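Local coordinates for YARHG domain-containing protein (Legionella pneumophila subsp. pneumophila, PDB 4G2A) that is of unknown function but may bind a nutrient, and carries a YARHG domain, at residues G42-K53 against T136-A147. Numbering follows the deposited sequence.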
ATOM      1  N   GLY A  42       5.279  -5.544   7.471  1.00 28.71           N
ATOM      2  CA  GLY A  42       4.086  -4.719   7.354  1.00 27.68           C
ATOM      3  C   GLY A  42       2.972  -5.417   6.601  1.00 31.04           C
ATOM      4  O   GLY A  42       3.200  -6.349   5.813  1.00 29.98           O
ATOM      5  N   SER A  43       1.744  -4.977   6.866  1.00 26.36           N
ATOM      6  CA  SER A  43       0.564  -5.540   6.237  1.00 24.40           C
ATOM      7  C   SER A  43      -0.485  -4.461   5.996  1.00 26.81           C
ATOM      8  O   SER A  43      -0.437  -3.385   6.592  1.00 24.24           O
ATOM      9  CB  SER A  43      -0.023  -6.660   7.098  1.00 28.71           C
ATOM     10  OG  SER A  43      -0.179  -6.269   8.456  1.00 34.78           O
ATOM     11  N   TRP A  44      -1.393  -4.756   5.058  1.00 24.74           N
ATOM     12  CA  TRP A  44      -2.569  -3.970   4.739  1.00 25.34           C
ATOM     13  C   TRP A  44      -3.797  -4.849   4.944  1.00 29.92           C
ATOM     14  O   TRP A  44      -3.822  -6.000   4.486  1.00 28.24           O
ATOM     15  CB  TRP A  44      -2.517  -3.423   3.307  1.00 23.17           C
ATOM     16  CG  TRP A  44      -1.439  -2.409   3.086  1.00 23.23           C
ATOM     17  CD1 TRP A  44      -0.251  -2.607   2.454  1.00 25.42           C
ATOM     18  CD2 TRP A  44      -1.465  -1.027   3.474  1.00 23.22           C
ATOM     19  NE1 TRP A  44       0.479  -1.448   2.448  1.00 25.01           N
ATOM     20  CE2 TRP A  44      -0.246  -0.454   3.056  1.00 26.39           C
ATOM     21  CE3 TRP A  44      -2.420  -0.203   4.097  1.00 24.98           C
ATOM     22  CZ2 TRP A  44       0.047   0.903   3.236  1.00 25.88           C
ATOM     23  CZ3 TRP A  44      -2.111   1.135   4.320  1.00 26.56           C
ATOM     24  CH2 TRP A  44      -0.901   1.681   3.868  1.00 26.83           C
ATOM     25  N   HIS A  45      -4.800  -4.307   5.645  1.00 28.15           N
ATOM     26  CA  HIS A  45      -6.075  -4.968   5.917  1.00 28.12           C
ATOM     27  C   HIS A  45      -7.165  -4.257   5.137  1.00 28.92           C
ATOM     28  O   HIS A  45      -7.391  -3.066   5.315  1.00 28.15           O
ATOM     29  CB  HIS A  45      -6.366  -4.985   7.425  1.00 30.69           C
ATOM     30  CG  HIS A  45      -7.617  -5.717   7.800  1.00 35.22           C
ATOM     31  ND1 HIS A  45      -8.333  -5.374   8.931  1.00 38.20           N
ATOM     32  CD2 HIS A  45      -8.253  -6.735   7.173  1.00 36.85           C
ATOM     33  CE1 HIS A  45      -9.366  -6.199   8.963  1.00 38.02           C
ATOM     34  NE2 HIS A  45      -9.358  -7.033   7.924  1.00 37.63           N
ATOM     35  N   TYR A  46      -7.823  -4.996   4.255  1.00 24.94           N
ATOM     36  CA  TYR A  46      -8.866  -4.497   3.369  1.00 24.07           C
ATOM     37  C   TYR A  46     -10.245  -4.886   3.850  1.00 27.53           C
ATOM     38  O   TYR A  46     -10.517  -6.079   4.016  1.00 26.93           O
ATOM     39  CB  TYR A  46      -8.672  -5.051   1.941  1.00 24.93           C
ATOM     40  CG  TYR A  46      -7.348  -4.726   1.283  1.00 26.20           C
ATOM     41  CD1 TYR A  46      -6.171  -5.356   1.689  1.00 28.56           C
ATOM     42  CD2 TYR A  46      -7.293  -3.910   0.160  1.00 26.56           C
ATOM     43  CE1 TYR A  46      -4.955  -5.094   1.055  1.00 30.05           C
ATOM     44  CE2 TYR A  46      -6.088  -3.651  -0.487  1.00 27.90           C
ATOM     45  CZ  TYR A  46      -4.919  -4.239  -0.033  1.00 35.49           C
ATOM     46  OH  TYR A  46      -3.736  -3.963  -0.676  1.00 38.31           O
ATOM     47  N   ASN A  47     -11.116  -3.885   4.087  1.00 23.99           N
ATOM     48  CA  ASN A  47     -12.526  -4.116   4.395  1.00 25.64           C
ATOM     49  C   ASN A  47     -13.283  -3.444   3.259  1.00 32.30           C
ATOM     50  O   ASN A  47     -13.241  -2.218   3.126  1.00 32.35           O
ATOM     51  CB  ASN A  47     -12.924  -3.606   5.763  1.00 26.97           C
ATOM     52  CG  ASN A  47     -12.303  -4.353   6.902  1.00 44.34           C
ATOM     53  OD1 ASN A  47     -11.268  -3.954   7.437  1.00 39.08           O
ATOM     54  ND2 ASN A  47     -12.991  -5.371   7.389  1.00 38.58           N
ATOM     55  N   CYS A  48     -13.856  -4.245   2.362  1.00 30.27           N
ATOM     56  CA  CYS A  48     -14.501  -3.711   1.169  1.00 30.87           C
ATOM     57  C   CYS A  48     -15.959  -4.069   1.117  1.00 31.66           C
ATOM     58  O   CYS A  48     -16.303  -5.233   1.207  1.00 30.86           O
ATOM     59  CB  CYS A  48     -13.791  -4.188  -0.094  1.00 31.95           C
ATOM     60  SG  CYS A  48     -11.985  -4.094  -0.031  1.00 36.25           S
ATOM     61  N   ASN A  49     -16.803  -3.077   0.876  1.00 27.17           N
ATOM     62  CA  ASN A  49     -18.214  -3.289   0.695  1.00 27.61           C
ATOM     63  C   ASN A  49     -18.560  -2.876  -0.711  1.00 30.85           C
ATOM     64  O   ASN A  49     -17.936  -1.965  -1.246  1.00 30.04           O
ATOM     65  CB  ASN A  49     -19.072  -2.562   1.753  1.00 27.88           C
ATOM     66  CG  ASN A  49     -20.415  -3.243   1.886  1.00 37.93           C
ATOM     67  OD1 ASN A  49     -20.551  -4.243   2.592  1.00 32.23           O
ATOM     68  ND2 ASN A  49     -21.416  -2.780   1.142  1.00 28.58           N
ATOM     69  N   PHE A  50     -19.512  -3.589  -1.330  1.00 27.52           N
ATOM     70  CA  PHE A  50     -19.953  -3.362  -2.702  1.00 27.45           C
ATOM     71  C   PHE A  50     -21.443  -3.530  -2.780  1.00 33.83           C
ATOM     72  O   PHE A  50     -22.005  -4.440  -2.159  1.00 34.56           O
ATOM     73  CB  PHE A  50     -19.283  -4.342  -3.695  1.00 28.62           C
ATOM     74  CG  PHE A  50     -17.812  -4.586  -3.494  1.00 29.07           C
ATOM     75  CD1 PHE A  50     -16.865  -3.743  -4.071  1.00 32.33           C
ATOM     76  CD2 PHE A  50     -17.368  -5.642  -2.709  1.00 29.14           C
ATOM     77  CE1 PHE A  50     -15.491  -3.938  -3.837  1.00 32.03           C
ATOM     78  CE2 PHE A  50     -16.002  -5.838  -2.482  1.00 31.92           C
ATOM     79  CZ  PHE A  50     -15.072  -4.987  -3.059  1.00 30.13           C
ATOM     80  N   THR A  51     -22.083  -2.674  -3.562  1.00 30.47           N
ATOM     81  CA  THR A  51     -23.525  -2.725  -3.762  1.00 31.57           C
ATOM     82  C   THR A  51     -23.726  -2.975  -5.241  1.00 34.95           C
ATOM     83  O   THR A  51     -23.183  -2.242  -6.065  1.00 36.68           O
ATOM     84  CB  THR A  51     -24.189  -1.427  -3.240  1.00 37.86           C
ATOM     85  OG1 THR A  51     -23.742  -1.145  -1.916  1.00 43.97           O
ATOM     86  CG2 THR A  51     -25.676  -1.490  -3.245  1.00 31.68           C
ATOM     87  N   PHE A  52     -24.442  -4.031  -5.571  1.00 29.37           N
ATOM     88  CA  PHE A  52     -24.738  -4.425  -6.950  1.00 28.84           C
ATOM     89  C   PHE A  52     -26.214  -4.379  -7.189  1.00 34.63           C
ATOM     90  O   PHE A  52     -26.971  -4.758  -6.295  1.00 36.56           O
ATOM     91  CB  PHE A  52     -24.234  -5.848  -7.235  1.00 29.63           C
ATOM     92  CG  PHE A  52     -22.736  -6.012  -7.213  1.00 29.93           C
ATOM     93  CD1 PHE A  52     -21.981  -5.786  -8.356  1.00 33.07           C
ATOM     94  CD2 PHE A  52     -22.085  -6.432  -6.062  1.00 30.79           C
ATOM     95  CE1 PHE A  52     -20.601  -5.953  -8.337  1.00 33.92           C
ATOM     96  CE2 PHE A  52     -20.706  -6.603  -6.044  1.00 33.36           C
ATOM     97  CZ  PHE A  52     -19.969  -6.378  -7.183  1.00 32.20           C
ATOM     98  N   LYS A  53     -26.643  -3.954  -8.383  1.00 30.65           N
ATOM     99  CA  LYS A  53     -28.062  -3.949  -8.700  1.00 31.41           C
ATOM    100  C   LYS A  53     -28.376  -4.770  -9.973  1.00 36.06           C
ATOM    101  O   LYS A  53     -27.760  -4.570 -11.026  1.00 34.18           O
ATOM    102  CB  LYS A  53     -28.635  -2.523  -8.833  1.00 32.64           C
ATOM    103  CG  LYS A  53     -30.169  -2.541  -8.827  1.00 35.85           C
ATOM    104  CD  LYS A  53     -30.818  -1.193  -9.075  1.00 47.62           C
ATOM    105  CE  LYS A  53     -32.290  -1.304  -9.452  1.00 42.50           C
ATOM    106  NZ  LYS A  53     -32.479  -1.538 -10.920  1.00 47.37           N
ATOM    107  N   THR A 136     -31.035  -5.634  -5.236  1.00 37.95           N
ATOM    108  CA  THR A 136     -29.702  -5.201  -4.837  1.00 36.47           C
ATOM    109  C   THR A 136     -29.064  -6.328  -3.988  1.00 39.40           C
ATOM    110  O   THR A 136     -29.730  -6.935  -3.145  1.00 40.18           O
ATOM    111  CB  THR A 136     -29.804  -3.852  -4.071  1.00 42.66           C
ATOM    112  OG1 THR A 136     -30.306  -2.834  -4.939  1.00 42.19           O
ATOM    113  CG2 THR A 136     -28.485  -3.390  -3.500  1.00 39.60           C
ATOM    114  N   VAL A 137     -27.797  -6.605  -4.214  1.00 34.71           N
ATOM    115  CA  VAL A 137     -27.080  -7.617  -3.437  1.00 34.23           C
ATOM    116  C   VAL A 137     -25.865  -6.938  -2.837  1.00 37.63           C
ATOM    117  O   VAL A 137     -25.169  -6.188  -3.522  1.00 36.38           O
ATOM    118  CB  VAL A 137     -26.738  -8.901  -4.261  1.00 37.19           C
ATOM    119  CG1 VAL A 137     -25.695  -9.773  -3.573  1.00 35.74           C
ATOM    120  CG2 VAL A 137     -28.002  -9.710  -4.535  1.00 38.45           C
ATOM    121  N   ASN A 138     -25.658  -7.155  -1.536  1.00 34.61           N
ATOM    122  CA  ASN A 138     -24.504  -6.628  -0.818  1.00 33.14           C
ATOM    123  C   ASN A 138     -23.365  -7.658  -0.838  1.00 36.79           C
ATOM    124  O   ASN A 138     -23.588  -8.833  -0.521  1.00 36.75           O
ATOM    125  CB  ASN A 138     -24.874  -6.280   0.616  1.00 29.18           C
ATOM    126  CG  ASN A 138     -23.858  -5.360   1.241  1.00 39.90           C
ATOM    127  OD1 ASN A 138     -23.869  -4.158   1.002  1.00 32.66           O
ATOM    128  ND2 ASN A 138     -22.928  -5.907   2.008  1.00 26.67           N
ATOM    129  N   ILE A 139     -22.163  -7.222  -1.256  1.00 31.93           N
ATOM    130  CA  ILE A 139     -20.964  -8.055  -1.270  1.00 30.43           C
ATOM    131  C   ILE A 139     -19.973  -7.407  -0.331  1.00 32.55           C
ATOM    132  O   ILE A 139     -19.776  -6.201  -0.397  1.00 31.48           O
ATOM    133  CB  ILE A 139     -20.363  -8.330  -2.706  1.00 32.58           C
ATOM    134  CG1 ILE A 139     -21.381  -9.058  -3.660  1.00 33.20           C
ATOM    135  CG2 ILE A 139     -19.013  -9.101  -2.634  1.00 30.44           C
ATOM    136  CD1 ILE A 139     -21.912 -10.458  -3.217  1.00 35.92           C
ATOM    137  N   HIS A 140     -19.386  -8.200   0.570  1.00 29.47           N
ATOM    138  CA  HIS A 140     -18.361  -7.744   1.504  1.00 27.78           C
ATOM    139  C   HIS A 140     -17.134  -8.651   1.444  1.00 29.30           C
ATOM    140  O   HIS A 140     -17.262  -9.871   1.432  1.00 28.74           O
ATOM    141  CB  HIS A 140     -18.879  -7.637   2.949  1.00 29.03           C
ATOM    142  CG  HIS A 140     -17.874  -7.024   3.879  1.00 31.61           C
ATOM    143  ND1 HIS A 140     -17.054  -7.804   4.665  1.00 33.40           N
ATOM    144  CD2 HIS A 140     -17.550  -5.727   4.065  1.00 33.15           C
ATOM    145  CE1 HIS A 140     -16.282  -6.958   5.328  1.00 32.71           C
ATOM    146  NE2 HIS A 140     -16.537  -5.699   4.994  1.00 32.90           N
ATOM    147  N   HIS A 141     -15.954  -8.025   1.391  1.00 25.23           N
ATOM    148  CA  HIS A 141     -14.638  -8.637   1.379  1.00 24.04           C
ATOM    149  C   HIS A 141     -13.868  -8.238   2.626  1.00 28.80           C
ATOM    150  O   HIS A 141     -13.968  -7.102   3.104  1.00 28.35           O
ATOM    151  CB  HIS A 141     -13.838  -8.210   0.142  1.00 23.35           C
ATOM    152  CG  HIS A 141     -14.275  -8.826  -1.141  1.00 26.90           C
ATOM    153  ND1 HIS A 141     -13.718  -8.436  -2.350  1.00 28.42           N
ATOM    154  CD2 HIS A 141     -15.216  -9.769  -1.382  1.00 29.76           C
ATOM    155  CE1 HIS A 141     -14.324  -9.157  -3.276  1.00 27.81           C
ATOM    156  NE2 HIS A 141     -15.235  -9.972  -2.739  1.00 29.05           N
ATOM    157  N   ASP A 142     -13.098  -9.181   3.147  1.00 25.44           N
ATOM    158  CA  ASP A 142     -12.222  -8.995   4.299  1.00 26.19           C
ATOM    159  C   ASP A 142     -11.033  -9.899   4.042  1.00 30.67           C
ATOM    160  O   ASP A 142     -11.210 -11.096   3.831  1.00 31.80           O
ATOM    161  CB  ASP A 142     -12.947  -9.301   5.633  1.00 28.86           C
ATOM    162  CG  ASP A 142     -12.117  -9.235   6.907  1.00 44.41           C
ATOM    163  OD1 ASP A 142     -10.913  -8.916   6.822  1.00 43.21           O
ATOM    164  OD2 ASP A 142     -12.664  -9.547   7.988  1.00 58.84           O
ATOM    165  N   TYR A 143      -9.845  -9.306   3.947  1.00 26.01           N
ATOM    166  CA  TYR A 143      -8.599 -10.017   3.690  1.00 25.73           C
ATOM    167  C   TYR A 143      -7.417  -9.097   4.016  1.00 28.66           C
ATOM    168  O   TYR A 143      -7.601  -7.908   4.278  1.00 26.67           O
ATOM    169  CB  TYR A 143      -8.529 -10.532   2.230  1.00 25.81           C
ATOM    170  CG  TYR A 143      -8.697  -9.449   1.185  1.00 26.83           C
ATOM    171  CD1 TYR A 143      -9.963  -9.047   0.764  1.00 29.07           C
ATOM    172  CD2 TYR A 143      -7.593  -8.872   0.568  1.00 25.93           C
ATOM    173  CE1 TYR A 143     -10.122  -8.060  -0.204  1.00 28.45           C
ATOM    174  CE2 TYR A 143      -7.741  -7.903  -0.417  1.00 26.14           C
ATOM    175  CZ  TYR A 143      -9.007  -7.489  -0.789  1.00 30.05           C
ATOM    176  OH  TYR A 143      -9.154  -6.532  -1.752  1.00 28.20           O
ATOM    177  N   SER A 144      -6.209  -9.666   3.979  1.00 25.55           N
ATOM    178  CA  SER A 144      -4.950  -8.959   4.213  1.00 24.56           C
ATOM    179  C   SER A 144      -3.967  -9.276   3.121  1.00 26.03           C
ATOM    180  O   SER A 144      -4.115 -10.270   2.426  1.00 24.35           O
ATOM    181  CB  SER A 144      -4.353  -9.360   5.563  1.00 28.38           C
ATOM    182  OG  SER A 144      -5.207  -8.922   6.603  1.00 45.12           O
ATOM    183  N   THR A 145      -2.949  -8.444   2.990  1.00 23.76           N
ATOM    184  CA  THR A 145      -1.823  -8.629   2.066  1.00 23.57           C
ATOM    185  C   THR A 145      -0.582  -8.203   2.824  1.00 27.34           C
ATOM    186  O   THR A 145      -0.703  -7.630   3.912  1.00 27.51           O
ATOM    187  CB  THR A 145      -1.999  -7.803   0.755  1.00 27.03           C
ATOM    188  OG1 THR A 145      -1.869  -6.413   1.046  1.00 25.59           O
ATOM    189  CG2 THR A 145      -3.308  -8.078   0.023  1.00 22.60           C
ATOM    190  N   GLY A 146       0.580  -8.429   2.230  1.00 23.11           N
ATOM    191  CA  GLY A 146       1.843  -7.914   2.734  1.00 23.03           C
ATOM    192  C   GLY A 146       1.980  -6.475   2.262  1.00 29.42           C
ATOM    193  O   GLY A 146       1.135  -5.973   1.498  1.00 29.25           O
ATOM    194  N   ALA A 147       3.012  -5.774   2.740  1.00 26.45           N
ATOM    195  CA  ALA A 147       3.169  -4.391   2.331  1.00 25.81           C
ATOM    196  C   ALA A 147       4.332  -4.269   1.359  1.00 29.68           C
ATOM    197  O   ALA A 147       5.501  -4.328   1.755  1.00 29.87           O
ATOM    198  CB  ALA A 147       3.343  -3.487   3.537  1.00 26.93           C
TER
HETATM  199  O   HOH W   1       5.196  -6.944   4.355  1.00 20.99           O
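W44, Y46, C48, F50 and F52 pair with T145, Y143, H141, I139 and V137 through reciprocal backbone hydrogen bonds, an unbroken antiparallel ladder whose strand directions lie 157° apart. Strand 21-33 bonds to the other edge of 43-53, which is thus an inner strand.

The side chains of these ladder residues share one face, buried and largely aromatic. The Y46 and Y143 rings lie nearly parallel (11°) but barely overlap; Y46 CB also sits over the Y143 ring face, 3.9 Å from its centroid, as a CH-pi contact. The Y143 ring leans toward strand 43-53 because its CG sits between backbone N and carbonyl carbon (chi1 56°). Further along, F50 turns its edge to the face of H141, which F66 and W127 also meet, in a T-shaped pair, and I139 CG1 packs 3.5 Å from F52 CE2.

Polar pairs occupy the other face. The amides of N49 and N138 bond twice, N49 ND2 to N138 OD1 at 2.8 Å and N138 ND2 to N49 OD1 at 3.0 Å. H45 NE2 donates to D142 OD1 (2.7 Å), in its own ring plane but from above the carboxylate. The carboxylate would probably favour a protonated H45.

The two strands thus present a buried, largely aromatic face and a more exposed polar one.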